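Local structure of CymD (Pseudomonas putida, 6Z34) at residues E277-L282 with S306-D311. The protein forms an outer-membrane beta-barrel channel of the FadL family for the uptake of monoaromatic hydrocarbons, probably by lateral diffusion from the barrel into the membrane. Sequence-based numbering, arbitrary orientation.
Sequences EMPASL and SDVMDD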
loop_
_atom_site.group_PDB
_atom_site.type_symbol
_atom_site.label_atom_id
_atom_site.label_comp_id
_atom_site.label_asym_id
_atom_site.label_seq_id
_atom_site.Cartn_x
_atom_site.Cartn_y
_atom_site.Cartn_z
ATOM N N GLU A 277 10.124 3.703 -7.213
ATOM C CA GLU A 277 9.123 3.692 -8.259
ATOM C C GLU A 277 8.248 2.508 -7.918
ATOM O O GLU A 277 8.569 1.379 -8.300
ATOM C CB GLU A 277 9.754 3.567 -9.651
ATOM C CG GLU A 277 8.751 3.520 -10.809
ATOM C CD GLU A 277 9.414 3.667 -12.171
ATOM O OE1 GLU A 277 10.430 2.978 -12.405
ATOM O OE2 GLU A 277 8.918 4.456 -13.010
ATOM N N MET A 278 7.199 2.736 -7.138
ATOM C CA MET A 278 6.271 1.656 -6.869
ATOM C C MET A 278 5.840 1.037 -8.192
ATOM O O MET A 278 5.750 1.742 -9.207
ATOM C CB MET A 278 5.071 2.151 -6.071
ATOM C CG MET A 278 5.450 3.235 -5.111
ATOM S SD MET A 278 4.213 3.371 -3.836
ATOM C CE MET A 278 4.714 2.115 -2.669
ATOM N N PRO A 279 5.650 -0.271 -8.243
ATOM C CA PRO A 279 5.432 -0.920 -9.527
ATOM C C PRO A 279 4.002 -0.756 -10.006
ATOM O O PRO A 279 3.058 -0.668 -9.219
ATOM C CB PRO A 279 5.757 -2.388 -9.233
ATOM C CG PRO A 279 5.405 -2.546 -7.787
ATOM C CD PRO A 279 5.650 -1.228 -7.123
ATOM N N ALA A 280 3.875 -0.695 -11.328
ATOM C CA ALA A 280 2.633 -0.897 -12.052
ATOM C C ALA A 280 1.950 -2.179 -11.612
ATOM O O ALA A 280 2.601 -3.069 -11.065
ATOM C CB ALA A 280 2.906 -0.948 -13.557
ATOM N N SER A 281 0.636 -2.280 -11.827
ATOM C CA SER A 281 -0.052 -3.551 -11.649
ATOM C C SER A 281 -1.247 -3.607 -12.582
ATOM O O SER A 281 -1.784 -2.587 -13.013
ATOM C CB SER A 281 -0.491 -3.796 -10.201
ATOM O OG SER A 281 -1.266 -2.720 -9.711
ATOM N N LEU A 282 -1.639 -4.826 -12.903
ATOM C CA LEU A 282 -2.760 -5.088 -13.783
ATOM C C LEU A 282 -3.725 -5.974 -13.025
ATOM O O LEU A 282 -3.323 -7.025 -12.514
ATOM C CB LEU A 282 -2.303 -5.760 -15.078
ATOM C CG LEU A 282 -3.420 -6.027 -16.093
ATOM C CD1 LEU A 282 -3.939 -4.722 -16.723
ATOM C CD2 LEU A 282 -2.939 -6.997 -17.161
ATOM N N SER A 306 9.305 -6.768 -11.382
ATOM C CA SER A 306 10.495 -7.006 -12.195
ATOM C C SER A 306 10.845 -5.796 -13.051
ATOM O O SER A 306 12.020 -5.594 -13.386
ATOM C CB SER A 306 10.304 -8.239 -13.081
ATOM O OG SER A 306 9.386 -7.983 -14.138
ATOM N N ASP A 307 9.850 -4.973 -13.403
ATOM C CA ASP A 307 10.078 -3.800 -14.238
ATOM C C ASP A 307 10.378 -2.540 -13.438
ATOM O O ASP A 307 10.547 -1.473 -14.032
ATOM C CB ASP A 307 8.892 -3.571 -15.167
ATOM C CG ASP A 307 8.753 -4.676 -16.198
ATOM O OD1 ASP A 307 8.758 -4.364 -17.408
ATOM O OD2 ASP A 307 8.658 -5.858 -15.799
ATOM N N VAL A 308 10.451 -2.638 -12.114
ATOM C CA VAL A 308 11.139 -1.634 -11.313
ATOM C C VAL A 308 12.626 -1.966 -11.370
ATOM O O VAL A 308 13.064 -2.970 -10.803
ATOM C CB VAL A 308 10.641 -1.615 -9.864
ATOM C CG1 VAL A 308 11.540 -0.715 -8.988
ATOM C CG2 VAL A 308 9.231 -1.174 -9.806
ATOM N N MET A 309 13.405 -1.132 -12.060
ATOM C CA MET A 309 14.858 -1.253 -12.014
ATOM C C MET A 309 15.329 -1.011 -10.583
ATOM O O MET A 309 14.522 -0.675 -9.712
ATOM C CB MET A 309 15.522 -0.289 -13.005
ATOM C CG MET A 309 15.242 -0.606 -14.484
ATOM S SD MET A 309 13.931 0.394 -15.233
ATOM C CE MET A 309 14.198 0.066 -16.973
ATOM N N ASP A 310 16.619 -1.169 -10.312
ATOM C CA ASP A 310 17.041 -1.394 -8.940
ATOM C C ASP A 310 17.977 -0.354 -8.345
ATOM O O ASP A 310 18.296 -0.461 -7.156
ATOM C CB ASP A 310 17.711 -2.763 -8.834
ATOM C CG ASP A 310 16.908 -3.718 -8.024
ATOM O OD1 ASP A 310 15.819 -3.316 -7.546
ATOM O OD2 ASP A 310 17.365 -4.864 -7.888
ATOM N N ASP A 311 18.426 0.634 -9.117
ATOM C CA ASP A 311 19.361 1.663 -8.669
ATOM C C ASP A 311 18.912 2.347 -7.380
ATOM O O ASP A 311 18.519 3.513 -7.413
ATOM C CB ASP A 311 19.520 2.710 -9.780
ATOM C CG ASP A 311 20.962 3.133 -10.002
ATOM O OD1 ASP A 311 21.558 3.730 -9.081
ATOM O OD2 ASP A 311 21.488 2.894 -11.110
#
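Glu277 meets Val308 through its backbone carbonyl: Glu277 O lies 3.0 Å from Val308 CG2, closer than oxygen and methyl normally come and perhaps partly model uncertainty, and a looser 3.7 Å from Val308 CG1. The side chain of Glu277 is extended and starts toward the 306-311 loop, yet its nearest approach is Glu277 CB to Val308 CG1 at 4.7 Å; it covers the valine loosely, and its carboxylate makes no bond to the loop. Met278 points its side chain away and adds backbone alone, its carbonyl carbon 4.4 Å from Val308 CG2, while a backbone hydrogen bond ties it to Thr244 on the strand 234-259. Pro279 gives the apolar half of the contact: its CB sits 3.7 Å from Val308 CG2, and Pro279 CA and Val308 CA, 6.0 Å apart, are the nearest CA pair between the two segments. Val308 has CG1 trans to its own backbone N (chi1 171°), which places CG2 beside that N and brings this one branch against both the Glu277 carbonyl and the proline ring. Pro279 also touches Val303 and Trp305. From Ala280 onward the chain diverges from the loop and pairs with its barrel neighbours, Ala280 with Tyr304 and Leu282 with Arg302. The contact thus joins the lead-in to the strand 281-289 with the loop that leaves the strand 294-303 for the strand 313-318, on the surface of the FadL-type barrel. With no hydrogen bond or salt bridge between them and only 153 Å² buried, the segments abut weakly around one valine; the loop's position probably rests more on hydrogen bonds to other residues, such as Asp311 O to Asn275 and Ser306 OG to Asp335.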